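Local coordinates for protein glutamate--tRNA ligase (PDB 6B1Z) that probably attaches glutamate to its cognate tRNA in an ATP-dependent reaction, as a class I aminoacyl-tRNA synthetase with an anticodon-binding domain, at residues 10-15 against 36-41; 229-234 against 256-261. All blocks are in the same frame, centred on the assembly; numbering follows the deposited sequence.

Contact 1 (10-15 against 36-41); sequences EKVRVR and YLFAKH. With FMT (formic acid), chain C.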
loop_
_atom_site.group_PDB
_atom_site.type_symbol
_atom_site.label_atom_id
_atom_site.label_comp_id
_atom_site.label_asym_id
_atom_site.label_seq_id
_atom_site.Cartn_x
_atom_site.Cartn_y
_atom_site.Cartn_z
ATOM N N GLU A 10 -20.617 19.447 13.293
ATOM C CA GLU A 10 -21.078 18.064 13.268
ATOM C C GLU A 10 -20.523 17.321 12.055
ATOM O O GLU A 10 -20.348 16.101 12.088
ATOM C CB GLU A 10 -22.608 18.008 13.262
ATOM N N LYS A 11 -20.248 18.065 10.984
ATOM C CA LYS A 11 -19.772 17.459 9.747
ATOM C C LYS A 11 -18.343 16.965 9.932
ATOM O O LYS A 11 -17.436 17.761 10.201
ATOM C CB LYS A 11 -19.840 18.462 8.600
ATOM C CG LYS A 11 -19.656 17.851 7.207
ATOM C CD LYS A 11 -21.000 17.458 6.603
ATOM C CE LYS A 11 -21.063 17.762 5.111
ATOM N NZ LYS A 11 -20.274 16.793 4.295
ATOM N N VAL A 12 -18.146 15.657 9.781
ATOM C CA VAL A 12 -16.814 15.072 9.883
ATOM C C VAL A 12 -15.958 15.540 8.712
ATOM O O VAL A 12 -16.397 15.543 7.555
ATOM C CB VAL A 12 -16.917 13.540 9.934
ATOM C CG1 VAL A 12 -15.587 12.886 9.661
ATOM C CG2 VAL A 12 -17.486 13.114 11.288
ATOM N N ARG A 13 -14.726 15.952 9.009
ATOM C CA ARG A 13 -13.755 16.316 7.979
ATOM C C ARG A 13 -12.409 15.711 8.350
ATOM O O ARG A 13 -11.884 15.986 9.436
ATOM C CB ARG A 13 -13.656 17.841 7.837
ATOM C CG ARG A 13 -14.933 18.473 7.288
ATOM C CD ARG A 13 -14.886 19.986 7.245
ATOM N NE ARG A 13 -13.731 20.505 6.513
ATOM C CZ ARG A 13 -13.604 20.529 5.186
ATOM N NH1 ARG A 13 -14.554 20.034 4.386
ATOM N NH2 ARG A 13 -12.496 21.028 4.653
ATOM N N VAL A 14 -11.874 14.875 7.467
ATOM C CA VAL A 14 -10.589 14.212 7.667
ATOM C C VAL A 14 -9.666 14.612 6.525
ATOM O O VAL A 14 -10.116 15.042 5.463
ATOM C CB VAL A 14 -10.728 12.674 7.729
ATOM C CG1 VAL A 14 -11.622 12.263 8.897
ATOM C CG2 VAL A 14 -11.271 12.137 6.395
ATOM N N ARG A 15 -8.361 14.451 6.733
ATOM C CA ARG A 15 -7.429 14.750 5.651
ATOM C C ARG A 15 -6.290 13.743 5.599
ATOM O O ARG A 15 -5.737 13.332 6.623
ATOM C CB ARG A 15 -6.861 16.187 5.755
ATOM C CG ARG A 15 -5.690 16.391 6.741
ATOM C CD ARG A 15 -6.043 16.055 8.191
ATOM N NE ARG A 15 -4.993 16.503 9.105
ATOM C CZ ARG A 15 -3.895 15.815 9.407
ATOM N NH1 ARG A 15 -3.684 14.610 8.883
ATOM N NH2 ARG A 15 -3.000 16.338 10.247
ATOM N N TYR A 36 -10.854 7.713 4.329
ATOM C CA TYR A 36 -11.961 7.650 3.382
ATOM C C TYR A 36 -13.158 6.933 3.987
ATOM O O TYR A 36 -14.291 7.435 3.942
ATOM C CB TYR A 36 -11.480 6.939 2.117
ATOM C CG TYR A 36 -12.480 6.886 0.985
ATOM C CD1 TYR A 36 -12.788 8.021 0.247
ATOM C CD2 TYR A 36 -13.103 5.691 0.644
ATOM C CE1 TYR A 36 -13.690 7.967 -0.794
ATOM C CE2 TYR A 36 -14.006 5.627 -0.393
ATOM C CZ TYR A 36 -14.304 6.773 -1.110
ATOM O OH TYR A 36 -15.216 6.714 -2.145
ATOM N N LEU A 37 -12.916 5.763 4.582
ATOM C CA LEU A 37 -14.003 4.995 5.179
ATOM C C LEU A 37 -14.668 5.768 6.305
ATOM O O LEU A 37 -15.900 5.772 6.415
ATOM C CB LEU A 37 -13.481 3.650 5.692
ATOM C CG LEU A 37 -12.945 2.665 4.639
ATOM C CD1 LEU A 37 -12.426 1.389 5.299
ATOM C CD2 LEU A 37 -14.033 2.335 3.620
ATOM N N PHE A 38 -13.874 6.442 7.142
ATOM C CA PHE A 38 -14.452 7.200 8.249
ATOM C C PHE A 38 -15.286 8.366 7.735
ATOM O O PHE A 38 -16.403 8.598 8.215
ATOM C CB PHE A 38 -13.348 7.692 9.187
ATOM C CG PHE A 38 -13.863 8.358 10.437
ATOM C CD1 PHE A 38 -14.355 7.610 11.489
ATOM C CD2 PHE A 38 -13.841 9.743 10.558
ATOM C CE1 PHE A 38 -14.828 8.227 12.634
ATOM C CE2 PHE A 38 -14.313 10.358 11.705
ATOM C CZ PHE A 38 -14.794 9.603 12.737
ATOM N N ALA A 39 -14.775 9.095 6.742
ATOM C CA ALA A 39 -15.545 10.207 6.184
ATOM C C ALA A 39 -16.828 9.714 5.521
ATOM O O ALA A 39 -17.917 10.246 5.776
ATOM C CB ALA A 39 -14.692 10.993 5.186
ATOM N N LYS A 40 -16.732 8.678 4.685
ATOM C CA LYS A 40 -17.928 8.251 3.963
ATOM C C LYS A 40 -18.944 7.597 4.897
ATOM O O LYS A 40 -20.158 7.779 4.728
ATOM C CB LYS A 40 -17.556 7.307 2.817
ATOM C CG LYS A 40 -16.756 7.972 1.689
ATOM C CD LYS A 40 -17.413 9.266 1.167
ATOM C CE LYS A 40 -16.383 10.413 1.057
ATOM N NZ LYS A 40 -16.968 11.797 0.945
ATOM N N HIS A 41 -18.470 6.835 5.890
ATOM C CA HIS A 41 -19.377 6.231 6.865
ATOM C C HIS A 41 -20.220 7.289 7.564
ATOM O O HIS A 41 -21.402 7.066 7.858
ATOM C CB HIS A 41 -18.565 5.434 7.895
ATOM C CG HIS A 41 -19.393 4.788 8.965
ATOM N ND1 HIS A 41 -20.021 3.573 8.791
ATOM C CD2 HIS A 41 -19.683 5.182 10.228
ATOM C CE1 HIS A 41 -20.664 3.248 9.897
ATOM N NE2 HIS A 41 -20.473 4.207 10.786
HETATM C C FMT C . -0.264 14.290 10.236
HETATM O O1 FMT C . -1.084 13.571 9.654
HETATM O O2 FMT C . -0.558 15.096 11.133
#
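In the first beta-alpha-beta unit of the catalytic domain, strand 13-16 and Val12 just before it pack against the end of helix 26-41, and Val12, Val14, Phe38 and Ala39 make the contact. Val12 CG1 lies 3.5 Å from Phe38 CE2, approaching the ring obliquely, and the two side chains cross at about a right angle. Two residues on, Val14 splits its branches between two partners. Its CG1 meets the ring at the edge, near the ring plane, 3.7 Å from Phe38 CD2, while its CG2 reaches the methyl of Ala39, with 3.8 Å between Val14 CG2 and Ala39 CB. Phe38 holds CG anti to its backbone N (chi1 -174°), which carries the ring away from the helix backbone to the two valines. Arg13, between them in sequence, turns its CB away from the helix, and its guanidinium forms salt bridges with Glu79 and Asp45. At the end of 10-15, Arg15 grips a formate, probably from the crystallisation liquor, in a two-pronged bond: NH1 of Arg15 to O1 and NH2 of Arg15 to O2 of the formate are each 2.9 Å. Arg15 NE forms a salt bridge with Asp218, which helps fix the guanidinium. Strand 45-48 runs parallel beside 13-16, so the valine-to-helix seam belongs to a beta-alpha-beta crossover of the Rossmann-like fold found in class I synthetase catalytic domains.

Contact 2 (229-234 against 256-261); sequences GEEWLP and LSLILK. With EDO (1,2-ethanediol), chain R.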
loop_
_atom_site.group_PDB
_atom_site.type_symbol
_atom_site.label_atom_id
_atom_site.label_comp_id
_atom_site.label_asym_id
_atom_site.label_seq_id
_atom_site.Cartn_x
_atom_site.Cartn_y
_atom_site.Cartn_z
ATOM N N GLY A 229 -0.351 7.805 11.455
ATOM C CA GLY A 229 0.473 6.742 12.008
ATOM C C GLY A 229 1.063 7.068 13.370
ATOM O O GLY A 229 1.248 8.229 13.739
ATOM N N GLU A 230 1.421 6.005 14.109
ATOM C CA GLU A 230 1.973 6.200 15.447
ATOM C C GLU A 230 3.365 6.833 15.435
ATOM O O GLU A 230 3.848 7.218 16.506
ATOM C CB GLU A 230 1.996 4.883 16.225
ATOM C CG GLU A 230 3.021 3.882 15.756
ATOM C CD GLU A 230 3.172 2.689 16.703
ATOM O OE1 GLU A 230 3.254 2.883 17.941
ATOM O OE2 GLU A 230 3.241 1.554 16.198
ATOM N N GLU A 231 4.006 6.984 14.268
ATOM C CA GLU A 231 5.243 7.763 14.218
ATOM C C GLU A 231 5.031 9.185 14.720
ATOM O O GLU A 231 5.990 9.820 15.184
ATOM C CB GLU A 231 5.831 7.786 12.790
ATOM C CG GLU A 231 5.102 8.641 11.748
ATOM C CD GLU A 231 4.018 7.885 10.998
ATOM O OE1 GLU A 231 3.675 6.756 11.429
ATOM O OE2 GLU A 231 3.520 8.417 9.964
ATOM N N TRP A 232 3.797 9.682 14.648
ATOM C CA TRP A 232 3.434 11.008 15.130
ATOM C C TRP A 232 3.047 11.038 16.600
ATOM O O TRP A 232 2.906 12.135 17.161
ATOM C CB TRP A 232 2.253 11.565 14.331
ATOM C CG TRP A 232 2.590 11.943 12.942
ATOM C CD1 TRP A 232 2.331 11.220 11.814
ATOM C CD2 TRP A 232 3.229 13.152 12.511
ATOM N NE1 TRP A 232 2.774 11.906 10.706
ATOM C CE2 TRP A 232 3.332 13.090 11.105
ATOM C CE3 TRP A 232 3.723 14.280 13.178
ATOM C CZ2 TRP A 232 3.912 14.104 10.352
ATOM C CZ3 TRP A 232 4.304 15.299 12.423
ATOM C CH2 TRP A 232 4.389 15.196 11.017
ATOM N N LEU A 233 2.838 9.880 17.231
ATOM C CA LEU A 233 2.340 9.887 18.604
ATOM C C LEU A 233 3.252 10.618 19.589
ATOM O O LEU A 233 2.719 11.311 20.473
ATOM C CB LEU A 233 2.073 8.447 19.071
ATOM C CG LEU A 233 1.293 8.307 20.382
ATOM C CD1 LEU A 233 -0.088 8.950 20.288
ATOM C CD2 LEU A 233 1.167 6.822 20.715
ATOM N N PRO A 234 4.586 10.543 19.508
ATOM C CA PRO A 234 5.398 11.304 20.470
ATOM C C PRO A 234 5.258 12.810 20.325
ATOM O O PRO A 234 5.645 13.531 21.255
ATOM C CB PRO A 234 6.829 10.843 20.171
ATOM C CG PRO A 234 6.646 9.465 19.549
ATOM C CD PRO A 234 5.413 9.621 18.706
ATOM N N LEU A 256 -2.578 5.113 14.404
ATOM C CA LEU A 256 -2.558 3.738 13.924
ATOM C C LEU A 256 -1.190 3.103 14.148
ATOM O O LEU A 256 -0.160 3.669 13.768
ATOM C CB LEU A 256 -2.915 3.724 12.436
ATOM C CG LEU A 256 -4.226 4.432 12.082
ATOM C CD1 LEU A 256 -4.332 4.628 10.567
ATOM C CD2 LEU A 256 -5.421 3.620 12.592
ATOM N N SER A 257 -1.181 1.922 14.749
ATOM C CA SER A 257 0.078 1.245 15.039
ATOM C C SER A 257 0.748 0.785 13.747
ATOM O O SER A 257 0.078 0.400 12.786
ATOM C CB SER A 257 -0.171 0.060 15.974
ATOM O OG SER A 257 -0.707 0.533 17.209
ATOM N N LEU A 258 2.081 0.837 13.725
ATOM C CA LEU A 258 2.823 0.455 12.527
ATOM C C LEU A 258 2.553 -1.001 12.160
ATOM O O LEU A 258 2.407 -1.863 13.030
ATOM C CB LEU A 258 4.324 0.671 12.752
ATOM C CG LEU A 258 4.721 2.131 13.001
ATOM C CD1 LEU A 258 6.206 2.235 13.334
ATOM C CD2 LEU A 258 4.375 3.002 11.810
ATOM N N ILE A 259 2.471 -1.257 10.854
ATOM C CA ILE A 259 2.324 -2.614 10.342
ATOM C C ILE A 259 3.585 -3.400 10.661
ATOM O O ILE A 259 4.707 -2.912 10.473
ATOM C CB ILE A 259 2.043 -2.575 8.835
ATOM C CG1 ILE A 259 0.729 -1.828 8.564
ATOM C CG2 ILE A 259 2.021 -3.996 8.256
ATOM C CD1 ILE A 259 0.495 -1.455 7.111
ATOM N N LEU A 260 3.407 -4.616 11.157
ATOM C CA LEU A 260 4.525 -5.427 11.607
ATOM C C LEU A 260 5.065 -6.322 10.486
ATOM O O LEU A 260 4.391 -6.601 9.488
ATOM C CB LEU A 260 4.104 -6.267 12.812
ATOM C CG LEU A 260 3.568 -5.448 13.989
ATOM C CD1 LEU A 260 3.072 -6.368 15.076
ATOM C CD2 LEU A 260 4.643 -4.518 14.532
ATOM N N LYS A 261 6.309 -6.766 10.674
ATOM C CA LYS A 261 6.943 -7.668 9.722
ATOM C C LYS A 261 6.165 -8.979 9.622
ATOM O O LYS A 261 5.481 -9.386 10.569
ATOM C CB LYS A 261 8.378 -7.975 10.151
ATOM C CG LYS A 261 9.338 -6.836 9.956
ATOM C CD LYS A 261 10.770 -7.305 10.182
ATOM C CE LYS A 261 11.742 -6.146 10.120
ATOM N NZ LYS A 261 11.619 -5.400 8.837
HETATM C C1 EDO R . -3.709 0.071 13.628
HETATM O O1 EDO R . -3.590 0.508 14.994
HETATM C C2 EDO R . -3.982 -1.428 13.619
HETATM O O2 EDO R . -2.799 -2.092 14.086
HETATM O O HOH W 1 3.371 -1.503 15.615
#
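Gly229, the last residue of strand 225-229, pairs in parallel fashion with Leu256, the last of strand 252-256, and its CA makes a CA-H...O contact with Leu256 O at 3.6 Å. The next residue, Glu230, begins a 3-10 turn and carries most of the contact. Its backbone N donates to Leu256 O (2.8 Å), a bent bond with 135° at the hydrogen and the donor tilted from the carbonyl plane. Its side chain leaves between the backbone N and the carbonyl carbon (chi1 72°), then runs extended across Leu258 at about a right angle, with Glu230 CG 3.7 Å from Leu258 CG. At its end OE2 accepts the backbone N-H of Leu258, with 2.8 Å between Glu230 OE2 and Leu258 N. The bond is nearly straight and arrives on the anti side, 21° out of the carboxylate plane. A water donates to the same OE2 and to Leu258 O, bridging them. Glu231 adds a looser touch, its OE1 3.8 Å from Leu258 CD2. Beyond Leu256, Ser257 N donates to O1 of an ethanediol, probably from the crystallisation liquor, and Ser257 OG bonds to Lys341 O. With OE2 holding Leu258 N and a water, and OE1 in a salt bridge with Arg186, the Glu230 carboxylate is fixed in place and ties the two loops together just beyond the ends of their strands.

How the contacts relate
Both contacts lie in the catalytic domain and are partly buried. Contact 1 has no exposed residue among those that touch, whereas Glu231 and Leu258 of contact 2 are exposed. The first is a wholly apolar seam of side chains between a strand with its lead-in and the helix that follows. Contact 2 joins the loops leaving two neighbouring parallel strands and relies on backbone and carboxylate hydrogen bonds, with a bridging water. The same elements nevertheless serve both: Val12, Val14 and Phe38 of contact 1 also touch strand 225-229, whose end opens contact 2, and Leu256 packs on helix 26-41, whose last turns form contact 1. Their centres are about 21 Å apart, and the two do not touch.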